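Local coordinates for protein dimethyl-sulfide monooxygenase (Hyphomicrobium sulfonivorans, PDB 6AK1) that oxidises dimethyl sulfide to methanethiol and formaldehyde with oxygen and NADH, using FMN, as the first step in breaking down this sulfide, at residues Y113-A116 against R117-S120; E166-Y169 against K170-G174; F190-G193 against S194-H197; D454-V457 against G458-S461. All coordinates share one frame; numbering follows the deposited sequence.

Contact 1: Y113-A116 against R117-S120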
loop_
_atom_site.group_PDB
_atom_site.type_symbol
_atom_site.label_atom_id
_atom_site.label_comp_id
_atom_site.label_asym_id
_atom_site.label_seq_id
_atom_site.Cartn_x
_atom_site.Cartn_y
_atom_site.Cartn_z
ATOM N N TYR A 113 -1.109 -13.159 15.578
ATOM C CA TYR A 113 -1.609 -14.495 15.250
ATOM C C TYR A 113 -2.858 -14.428 14.374
ATOM O O TYR A 113 -3.009 -15.215 13.434
ATOM C CB TYR A 113 -1.903 -15.268 16.539
ATOM C CG TYR A 113 -2.131 -16.752 16.347
ATOM C CD1 TYR A 113 -1.056 -17.617 16.195
ATOM C CD2 TYR A 113 -3.413 -17.289 16.330
ATOM C CE1 TYR A 113 -1.246 -18.973 16.024
ATOM C CE2 TYR A 113 -3.611 -18.650 16.157
ATOM C CZ TYR A 113 -2.525 -19.481 16.004
ATOM O OH TYR A 113 -2.707 -20.828 15.846
ATOM N N LEU A 114 -3.767 -13.496 14.668
ATOM C CA LEU A 114 -5.010 -13.396 13.905
ATOM C C LEU A 114 -4.802 -12.720 12.556
ATOM O O LEU A 114 -5.401 -13.133 11.558
ATOM C CB LEU A 114 -6.060 -12.635 14.709
ATOM C CG LEU A 114 -6.624 -13.334 15.948
ATOM C CD1 LEU A 114 -7.637 -12.406 16.621
ATOM C CD2 LEU A 114 -7.255 -14.693 15.586
ATOM N N LEU A 115 -4.001 -11.658 12.503
ATOM C CA LEU A 115 -3.727 -11.051 11.201
ATOM C C LEU A 115 -3.031 -12.049 10.285
ATOM O O LEU A 115 -3.338 -12.124 9.090
ATOM C CB LEU A 115 -2.897 -9.764 11.347
ATOM C CG LEU A 115 -2.607 -9.053 10.005
ATOM C CD1 LEU A 115 -3.887 -8.802 9.188
ATOM C CD2 LEU A 115 -1.827 -7.748 10.213
ATOM N N ALA A 116 -2.124 -12.853 10.844
ATOM C CA ALA A 116 -1.437 -13.882 10.071
ATOM C C ALA A 116 -2.423 -14.808 9.369
ATOM O O ALA A 116 -2.223 -15.172 8.201
ATOM C CB ALA A 116 -0.515 -14.689 10.989
ATOM N N ARG A 117 -3.496 -15.201 10.063
ATOM C CA ARG A 117 -4.480 -16.092 9.452
ATOM C C ARG A 117 -5.288 -15.366 8.383
ATOM O O ARG A 117 -5.575 -15.936 7.325
ATOM C CB ARG A 117 -5.418 -16.686 10.512
ATOM C CG ARG A 117 -6.394 -17.712 9.943
ATOM C CD ARG A 117 -7.353 -18.297 10.997
ATOM N NE ARG A 117 -8.402 -17.349 11.356
ATOM C CZ ARG A 117 -9.661 -17.692 11.612
ATOM N NH1 ARG A 117 -10.024 -18.966 11.550
ATOM N NH2 ARG A 117 -10.560 -16.760 11.925
ATOM N N ARG A 118 -5.658 -14.108 8.634
ATOM C CA ARG A 118 -6.454 -13.389 7.645
ATOM C C ARG A 118 -5.670 -13.177 6.358
ATOM O O ARG A 118 -6.231 -13.275 5.267
ATOM C CB ARG A 118 -6.931 -12.053 8.216
ATOM C CG ARG A 118 -7.796 -12.189 9.461
ATOM C CD ARG A 118 -8.133 -10.821 10.064
ATOM N NE ARG A 118 -8.944 -10.040 9.160
ATOM C CZ ARG A 118 -8.734 -8.769 8.833
ATOM N NH1 ARG A 118 -7.738 -8.067 9.363
ATOM N NH2 ARG A 118 -9.567 -8.192 7.984
ATOM N N LEU A 119 -4.366 -12.887 6.465
ATOM C CA LEU A 119 -3.560 -12.692 5.263
ATOM C C LEU A 119 -3.235 -14.019 4.583
ATOM O O LEU A 119 -3.273 -14.098 3.352
ATOM C CB LEU A 119 -2.275 -11.928 5.603
ATOM C CG LEU A 119 -2.497 -10.439 5.930
ATOM C CD1 LEU A 119 -1.293 -9.853 6.616
ATOM C CD2 LEU A 119 -2.835 -9.664 4.662
ATOM N N SER A 120 -2.918 -15.065 5.363
ATOM C CA SER A 120 -2.727 -16.400 4.791
ATOM C C SER A 120 -3.961 -16.840 4.032
ATOM O O SER A 120 -3.851 -17.415 2.944
ATOM C CB SER A 120 -2.428 -17.442 5.878
ATOM O OG SER A 120 -1.105 -17.373 6.352
HETATM O O HOH W 1 -7.831 -14.515 11.805
#

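Contact 2: E166-Y169 against K170-G174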
loop_
_atom_site.group_PDB
_atom_site.type_symbol
_atom_site.label_atom_id
_atom_site.label_comp_id
_atom_site.label_asym_id
_atom_site.label_seq_id
_atom_site.Cartn_x
_atom_site.Cartn_y
_atom_site.Cartn_z
ATOM N N GLU A 166 8.627 -10.405 13.310
ATOM C CA GLU A 166 9.258 -11.673 13.682
ATOM C C GLU A 166 8.210 -12.765 13.916
ATOM O O GLU A 166 8.307 -13.866 13.360
ATOM C CB GLU A 166 10.132 -11.459 14.926
ATOM C CG GLU A 166 10.660 -12.734 15.588
ATOM C CD GLU A 166 11.498 -12.455 16.846
ATOM O OE1 GLU A 166 11.630 -11.275 17.248
ATOM O OE2 GLU A 166 12.026 -13.423 17.434
ATOM N N VAL A 167 7.178 -12.459 14.712
ATOM C CA VAL A 167 6.095 -13.419 14.951
ATOM C C VAL A 167 5.441 -13.836 13.636
ATOM O O VAL A 167 5.257 -15.030 13.370
ATOM C CB VAL A 167 5.053 -12.823 15.919
ATOM C CG1 VAL A 167 3.808 -13.699 15.967
ATOM C CG2 VAL A 167 5.653 -12.623 17.325
ATOM N N MET A 168 5.065 -12.848 12.800
ATOM C CA MET A 168 4.424 -13.137 11.516
ATOM C C MET A 168 5.302 -14.034 10.656
ATOM O O MET A 168 4.824 -15.024 10.089
ATOM C CB MET A 168 4.126 -11.836 10.746
ATOM C CG MET A 168 3.384 -10.766 11.512
ATOM S SD MET A 168 1.708 -11.272 11.897
ATOM C CE MET A 168 0.851 -10.911 10.366
ATOM N N TYR A 169 6.589 -13.679 10.522
ATOM C CA TYR A 169 7.511 -14.475 9.705
ATOM C C TYR A 169 7.684 -15.899 10.257
ATOM O O TYR A 169 7.815 -16.862 9.488
ATOM C CB TYR A 169 8.867 -13.774 9.614
ATOM C CG TYR A 169 8.872 -12.409 8.918
ATOM C CD1 TYR A 169 7.918 -12.071 7.959
ATOM C CD2 TYR A 169 9.851 -11.476 9.212
ATOM C CE1 TYR A 169 7.936 -10.821 7.327
ATOM C CE2 TYR A 169 9.882 -10.232 8.586
ATOM C CZ TYR A 169 8.927 -9.911 7.645
ATOM O OH TYR A 169 8.973 -8.668 7.042
ATOM N N LYS A 170 7.701 -16.055 11.583
ATOM C CA LYS A 170 7.815 -17.394 12.162
ATOM C C LYS A 170 6.593 -18.232 11.834
ATOM O O LYS A 170 6.712 -19.408 11.469
ATOM C CB LYS A 170 8.001 -17.310 13.682
ATOM C CG LYS A 170 9.363 -16.793 14.116
ATOM C CD LYS A 170 9.483 -16.714 15.650
ATOM C CE LYS A 170 10.839 -16.144 16.086
ATOM N NZ LYS A 170 10.919 -15.974 17.568
ATOM N N LEU A 171 5.404 -17.640 11.943
ATOM C CA LEU A 171 4.183 -18.381 11.641
ATOM C C LEU A 171 4.140 -18.790 10.174
ATOM O O LEU A 171 3.867 -19.954 9.851
ATOM C CB LEU A 171 2.963 -17.540 12.013
ATOM C CG LEU A 171 2.805 -17.286 13.512
ATOM C CD1 LEU A 171 1.797 -16.177 13.783
ATOM C CD2 LEU A 171 2.409 -18.584 14.247
ATOM N N TRP A 172 4.466 -17.853 9.272
ATOM C CA TRP A 172 4.321 -18.075 7.832
ATOM C C TRP A 172 5.414 -18.972 7.259
ATOM O O TRP A 172 5.130 -19.830 6.413
ATOM C CB TRP A 172 4.336 -16.734 7.089
ATOM C CG TRP A 172 3.077 -15.912 7.193
ATOM C CD1 TRP A 172 1.796 -16.374 7.338
ATOM C CD2 TRP A 172 2.988 -14.484 7.154
ATOM N NE1 TRP A 172 0.914 -15.322 7.384
ATOM C CE2 TRP A 172 1.620 -14.147 7.271
ATOM C CE3 TRP A 172 3.933 -13.452 7.028
ATOM C CZ2 TRP A 172 1.169 -12.814 7.266
ATOM C CZ3 TRP A 172 3.482 -12.124 7.019
ATOM C CH2 TRP A 172 2.107 -11.825 7.142
ATOM N N GLU A 173 6.665 -18.774 7.683
ATOM C CA GLU A 173 7.826 -19.449 7.104
ATOM C C GLU A 173 8.294 -20.669 7.893
ATOM O O GLU A 173 8.675 -21.675 7.288
ATOM C CB GLU A 173 9.001 -18.473 6.972
ATOM C CG GLU A 173 8.726 -17.248 6.106
ATOM C CD GLU A 173 8.628 -17.579 4.618
ATOM O OE1 GLU A 173 9.162 -18.627 4.189
ATOM O OE2 GLU A 173 8.009 -16.786 3.873
ATOM N N GLY A 174 8.292 -20.609 9.228
ATOM C CA GLY A 174 8.925 -21.651 10.017
ATOM C C GLY A 174 8.026 -22.711 10.624
ATOM O O GLY A 174 8.447 -23.860 10.803
#

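Contact 3: F190-G193 against S194-H197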
loop_
_atom_site.group_PDB
_atom_site.type_symbol
_atom_site.label_atom_id
_atom_site.label_comp_id
_atom_site.label_asym_id
_atom_site.label_seq_id
_atom_site.Cartn_x
_atom_site.Cartn_y
_atom_site.Cartn_z
ATOM N N PHE A 190 -3.635 -36.142 6.410
ATOM C CA PHE A 190 -3.705 -34.828 5.802
ATOM C C PHE A 190 -2.425 -34.044 6.065
ATOM O O PHE A 190 -1.815 -33.508 5.132
ATOM C CB PHE A 190 -4.930 -34.061 6.302
ATOM C CG PHE A 190 -5.278 -32.881 5.428
ATOM C CD1 PHE A 190 -4.629 -31.670 5.591
ATOM C CD2 PHE A 190 -6.201 -33.008 4.398
ATOM C CE1 PHE A 190 -4.932 -30.589 4.769
ATOM C CE2 PHE A 190 -6.496 -31.923 3.568
ATOM C CZ PHE A 190 -5.859 -30.731 3.751
ATOM N N THR A 191 -1.993 -33.980 7.328
ATOM C CA THR A 191 -0.752 -33.319 7.717
ATOM C C THR A 191 0.044 -34.228 8.652
ATOM O O THR A 191 -0.523 -34.881 9.539
ATOM C CB THR A 191 -1.025 -31.968 8.416
ATOM O OG1 THR A 191 -1.783 -31.116 7.554
ATOM C CG2 THR A 191 0.278 -31.262 8.784
ATOM N N ASP A 192 1.354 -34.270 8.453
ATOM C CA ASP A 192 2.246 -34.999 9.347
ATOM C C ASP A 192 2.648 -34.066 10.488
ATOM O O ASP A 192 3.460 -33.154 10.298
ATOM C CB ASP A 192 3.462 -35.524 8.584
ATOM C CG ASP A 192 4.480 -36.247 9.493
ATOM O OD1 ASP A 192 4.228 -36.431 10.717
ATOM O OD2 ASP A 192 5.548 -36.611 8.966
ATOM N N GLY A 193 2.103 -34.328 11.680
ATOM C CA GLY A 193 2.291 -33.482 12.847
ATOM C C GLY A 193 3.718 -33.406 13.371
ATOM O O GLY A 193 3.988 -32.569 14.239
ATOM N N SER A 194 4.632 -34.252 12.882
ATOM C CA SER A 194 6.034 -34.108 13.260
ATOM C C SER A 194 6.756 -33.071 12.415
ATOM O O SER A 194 7.920 -32.768 12.699
ATOM C CB SER A 194 6.776 -35.449 13.168
ATOM O OG SER A 194 7.000 -35.838 11.826
ATOM N N LYS A 195 6.099 -32.520 11.397
ATOM C CA LYS A 195 6.657 -31.441 10.591
ATOM C C LYS A 195 5.948 -30.120 10.840
ATOM O O LYS A 195 6.131 -29.171 10.074
ATOM C CB LYS A 195 6.596 -31.803 9.107
ATOM C CG LYS A 195 7.816 -32.549 8.591
ATOM C CD LYS A 195 7.875 -33.952 9.100
ATOM C CE LYS A 195 9.016 -34.710 8.429
ATOM N NZ LYS A 195 8.885 -34.632 6.951
ATOM N N VAL A 196 5.112 -30.052 11.872
ATOM C CA VAL A 196 4.465 -28.821 12.310
ATOM C C VAL A 196 5.076 -28.434 13.649
ATOM O O VAL A 196 5.237 -29.285 14.530
ATOM C CB VAL A 196 2.941 -29.003 12.413
ATOM C CG1 VAL A 196 2.267 -27.741 12.975
ATOM C CG2 VAL A 196 2.376 -29.353 11.042
ATOM N N HIS A 197 5.413 -27.158 13.809
ATOM C CA HIS A 197 6.249 -26.749 14.922
ATOM C C HIS A 197 5.608 -25.563 15.670
ATOM O O HIS A 197 5.309 -24.541 15.045
ATOM C CB HIS A 197 7.652 -26.359 14.424
ATOM C CG HIS A 197 8.335 -27.460 13.671
ATOM N ND1 HIS A 197 9.082 -28.439 14.296
ATOM C CD2 HIS A 197 8.363 -27.753 12.348
ATOM C CE1 HIS A 197 9.549 -29.282 13.389
ATOM N NE2 HIS A 197 9.131 -28.887 12.199
HETATM O O HOH W 2 6.872 -36.589 6.609
#

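Contact 4: D454-V457 against G458-S461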
loop_
_atom_site.group_PDB
_atom_site.type_symbol
_atom_site.label_atom_id
_atom_site.label_comp_id
_atom_site.label_asym_id
_atom_site.label_seq_id
_atom_site.Cartn_x
_atom_site.Cartn_y
_atom_site.Cartn_z
ATOM N N ASP A 454 12.765 -23.171 7.240
ATOM C CA ASP A 454 13.384 -24.408 7.715
ATOM C C ASP A 454 14.094 -24.254 9.058
ATOM O O ASP A 454 14.848 -25.148 9.461
ATOM C CB ASP A 454 14.355 -24.973 6.674
ATOM C CG ASP A 454 13.641 -25.566 5.482
ATOM O OD1 ASP A 454 12.578 -26.203 5.666
ATOM O OD2 ASP A 454 14.160 -25.391 4.358
ATOM N N ALA A 455 13.865 -23.150 9.773
ATOM C CA ALA A 455 14.558 -22.908 11.036
ATOM C C ALA A 455 14.023 -23.745 12.188
ATOM O O ALA A 455 14.637 -23.744 13.258
ATOM C CB ALA A 455 14.483 -21.429 11.438
ATOM N N TYR A 456 12.898 -24.438 12.017
ATOM C CA TYR A 456 12.370 -25.309 13.060
ATOM C C TYR A 456 12.550 -26.778 12.713
ATOM O O TYR A 456 12.045 -27.646 13.443
ATOM C CB TYR A 456 10.893 -24.998 13.345
ATOM C CG TYR A 456 10.691 -23.648 14.013
ATOM C CD1 TYR A 456 10.660 -22.476 13.264
ATOM C CD2 TYR A 456 10.559 -23.543 15.387
ATOM C CE1 TYR A 456 10.486 -21.242 13.865
ATOM C CE2 TYR A 456 10.387 -22.324 15.996
ATOM C CZ TYR A 456 10.344 -21.174 15.231
ATOM O OH TYR A 456 10.167 -19.949 15.837
ATOM N N VAL A 457 13.261 -27.069 11.619
ATOM C CA VAL A 457 13.573 -28.450 11.254
ATOM C C VAL A 457 14.374 -29.081 12.382
ATOM O O VAL A 457 15.407 -28.550 12.806
ATOM C CB VAL A 457 14.336 -28.496 9.923
ATOM C CG1 VAL A 457 14.791 -29.914 9.614
ATOM C CG2 VAL A 457 13.472 -27.949 8.799
ATOM N N GLY A 458 13.890 -30.203 12.896
ATOM C CA GLY A 458 14.581 -30.840 13.996
ATOM C C GLY A 458 14.375 -30.186 15.340
ATOM O O GLY A 458 15.003 -30.598 16.316
ATOM N N LYS A 459 13.536 -29.166 15.424
ATOM C CA LYS A 459 13.158 -28.616 16.709
ATOM C C LYS A 459 11.835 -29.242 17.132
ATOM O O LYS A 459 11.254 -30.060 16.413
ATOM C CB LYS A 459 13.081 -27.089 16.643
ATOM C CG LYS A 459 14.415 -26.421 16.333
ATOM C CD LYS A 459 14.485 -25.022 16.927
ATOM C CE LYS A 459 15.569 -24.178 16.264
ATOM N NZ LYS A 459 16.921 -24.789 16.377
ATOM N N GLU A 460 11.358 -28.845 18.309
ATOM C CA GLU A 460 10.133 -29.411 18.870
ATOM C C GLU A 460 8.985 -29.354 17.867
ATOM O O GLU A 460 8.748 -28.319 17.231
ATOM C CB GLU A 460 9.748 -28.659 20.146
ATOM C CG GLU A 460 8.402 -29.076 20.730
ATOM C CD GLU A 460 7.873 -28.074 21.749
ATOM O OE1 GLU A 460 8.645 -27.198 22.203
ATOM O OE2 GLU A 460 6.673 -28.157 22.090
ATOM N N SER A 461 8.284 -30.476 17.723
ATOM C CA SER A 461 7.130 -30.597 16.843
ATOM C C SER A 461 5.882 -30.918 17.658
ATOM O O SER A 461 5.952 -31.243 18.849
ATOM C CB SER A 461 7.353 -31.679 15.778
ATOM O OG SER A 461 7.188 -32.973 16.321
#

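Contact 1: Y113-A116 against R117-S120
Leu115 and Leu119, one helical turn apart, meet through their branched ends: CG of Leu115 lies 3.7 Å from CD1 of Leu119, and CD1 of Leu115 rests against CD1 and CG of the same neighbour. Leu115 reaches there because its CG stands opposite the backbone N (chi1 -178°), which swings the isobutyl group along the helix toward the next turn. The same CD1 of Leu115 also comes within 3.9 Å of NH1 of Arg118, an oblique approach to the guanidinium. The guanidinium is held elsewhere, by a salt bridge to Glu110 and a cation-pi contact with Phe86. On the outer side of the helix, water 1 donates to O of Leu114 at 2.8 Å and accepts from NE of Arg117 at 2.9 Å, at the edge of the guanidinium and in its plane; the bend of the Arg117 chain at chi3 (75°) helps turn NE to this water. Beneath the side chains, the amides of Arg118, Leu119 and Ser120 bond to O of Leu114, Leu115 and Ala116; N of Leu119 is 2.9 Å from O of Leu115. OG of Ser120 is hydrogen-bonded to His212. Farther out, Trp132 of strand 130-135 touches both leucines, and Tyr164 and Met168 of helix 157-174 touch Leu115. With an alanine at Leu119, the branched end of Leu115 would probably lose its neighbour one turn on, opening a gap beside Trp132. This is i to i+4 packing on helix 112-126, the helix of a beta-alpha-beta unit in the luciferase-like TIM barrel.

Contact 2: E166-Y169 against K170-G174
Lys170 lies alongside Glu166, one turn earlier, and both chains run out extended in the same direction. NZ of Lys170 makes a salt bridge to OE2 of Glu166 at 2.8 Å, meeting that oxygen on its anti side and 26° out of the carboxylate plane. The methylenes close up as well, CE of Lys170 standing 3.5 Å from CG of Glu166; NZ has a second partner in His201. Leu171 comes next and points the same way as Val167. CG1 of Val167, anti to the backbone N (chi1 169°) and beside the carbonyl carbon, stands where CD1 of Leu171 arrives, 3.9 Å away. Trp172 packs on Met168. CB of Met168 sits over one face of the Trp172 six-membered ring, 4.1 Å from its centroid, in a CH-pi contact. Bends at chi2 and chi3 of Met168 carry SD to 5.2 Å from that Trp172 ring centroid, a distant Met-aromatic contact, and CE to 3.6 Å from CH2 of Trp172. O of Met168 lies over the Trp172 indole, offset toward its rim, and accepts from N of Trp172. CD1 of Tyr169 approaches CE3 of Trp172, i to i+3, with the two rings meeting edge to edge, while the Tyr169 hydroxyl bonds to Asn240. Glu173 follows, its N bonded to O of Tyr169 at 2.9 Å and its carboxylate to Thr221. At Gly174, N bonds to O of Lys170. Glu166–Lys170, Val167–Leu171 and Met168–Trp172 are i to i+4 side-chain pairs in the last turns of helix 157-174, which packs against helix 112-126 of the TIM barrel.

Contact 3: F190-G193 against S194-H197
The carboxylate of Asp192 is gripped from one face by Ser194. OG and N of Ser194 both come to OD1 of Asp192 from the same side of its plane, at 3.0 Å and 3.1 Å; the hydroxyl stands 39° out of the plane and the amide 56°, so OD1 accepts two bonds from above. The other oxygen, OD2 of Asp192, takes a hydrogen from water 2 at 2.7 Å, and that water accepts from NZ of Lys195 at 2.8 Å. NZ of Lys195 itself stays 4.4 Å from OD2 of Asp192, beyond a salt bridge; its direct ionic partner is Asp179. CD of Lys195 lies closer, 3.5 Å from OD2 of Asp192. Bends at chi2 and chi4 fold the Lys195 chain obliquely past the carboxylate. The aspartate meets Ser194 because its CG is anti to the backbone N (chi1 177°), directed along the turn. N of Lys195 bonds to O of Asp192 at 2.9 Å, closing a type I beta turn with Gly193 and Ser194 at its corners. Behind the polar cluster, CG2 of Thr191 touches CG2 of Val196 at 3.6 Å, the two side chains crossing near a right angle, with Trp176 and Val181 also against Thr191. Replacing Asp192 by an alanine would probably leave the hydroxyl and amide of Ser194 without their shared acceptor and break the water bridge to Lys195. An amide bonding back to the side-chain oxygen of an aspartate two residues earlier defines an Asx turn; here it coincides with the type I turn where the chain leaves the antiparallel hairpin of strands 181-184 and 189-191.

Contact 4: D454-V457 against G458-S461
Lys459, the last residue of a tight turn, folds its side chain back over it. Its CG lies opposite the carbonyl carbon (chi1 -63°), and the next two bonds run roughly extended, which carries the chain back along the preceding residues; CD of Lys459 stands 4.5 Å from CD2 of Tyr456, oblique to the ring. A bend at chi4 (-58°) then turns the end, leaving CE of Lys459, not the ammonium, nearest to O of Ala455 at 3.2 Å, with NZ of Lys459 at 4.0 Å from that oxygen. The hydroxyl of Tyr456 is satisfied by O of Ile199, while its side chain, through CB, touches His197. Val457 also touches Glu177. Each turn has its own hydrogen bond: N of Val457 to O of Asp454 at 3.3 Å closes the first, and N of Lys459 to O of Tyr456 at 2.9 Å the second, this donor lying above the carbonyl plane. Gly458 has positive phi, where a CB would clash with O of Val457. The result is a pair of overlapping beta turns, type I from Asp454 to Val457 and type II from Tyr456 to Lys459 with glycine in its third position, in the surface loop of the C-terminal tail.

Following the chain, the contacts come one after another without nesting or crossing, each local to its own stretch. Contact 1 lies within helix 112-126 and contact 2 near the end of helix 157-174; they touch, Trp172 NE1 making a probable hydrogen bond to Ala116 O, where the two helices pack side by side. Contact 3 closes the turn leaving the 181-184/189-191 hairpin, and contact 4 the paired turns of the C-terminal tail. Contacts 3 and 4 meet through a probable hydrogen bond from His197 ND1 to Glu460 O. Tyr456 of contact 4 packs on Lys170 and Gly174, bringing the tail onto contact 2; contact 1 touches neither contact 3 nor contact 4.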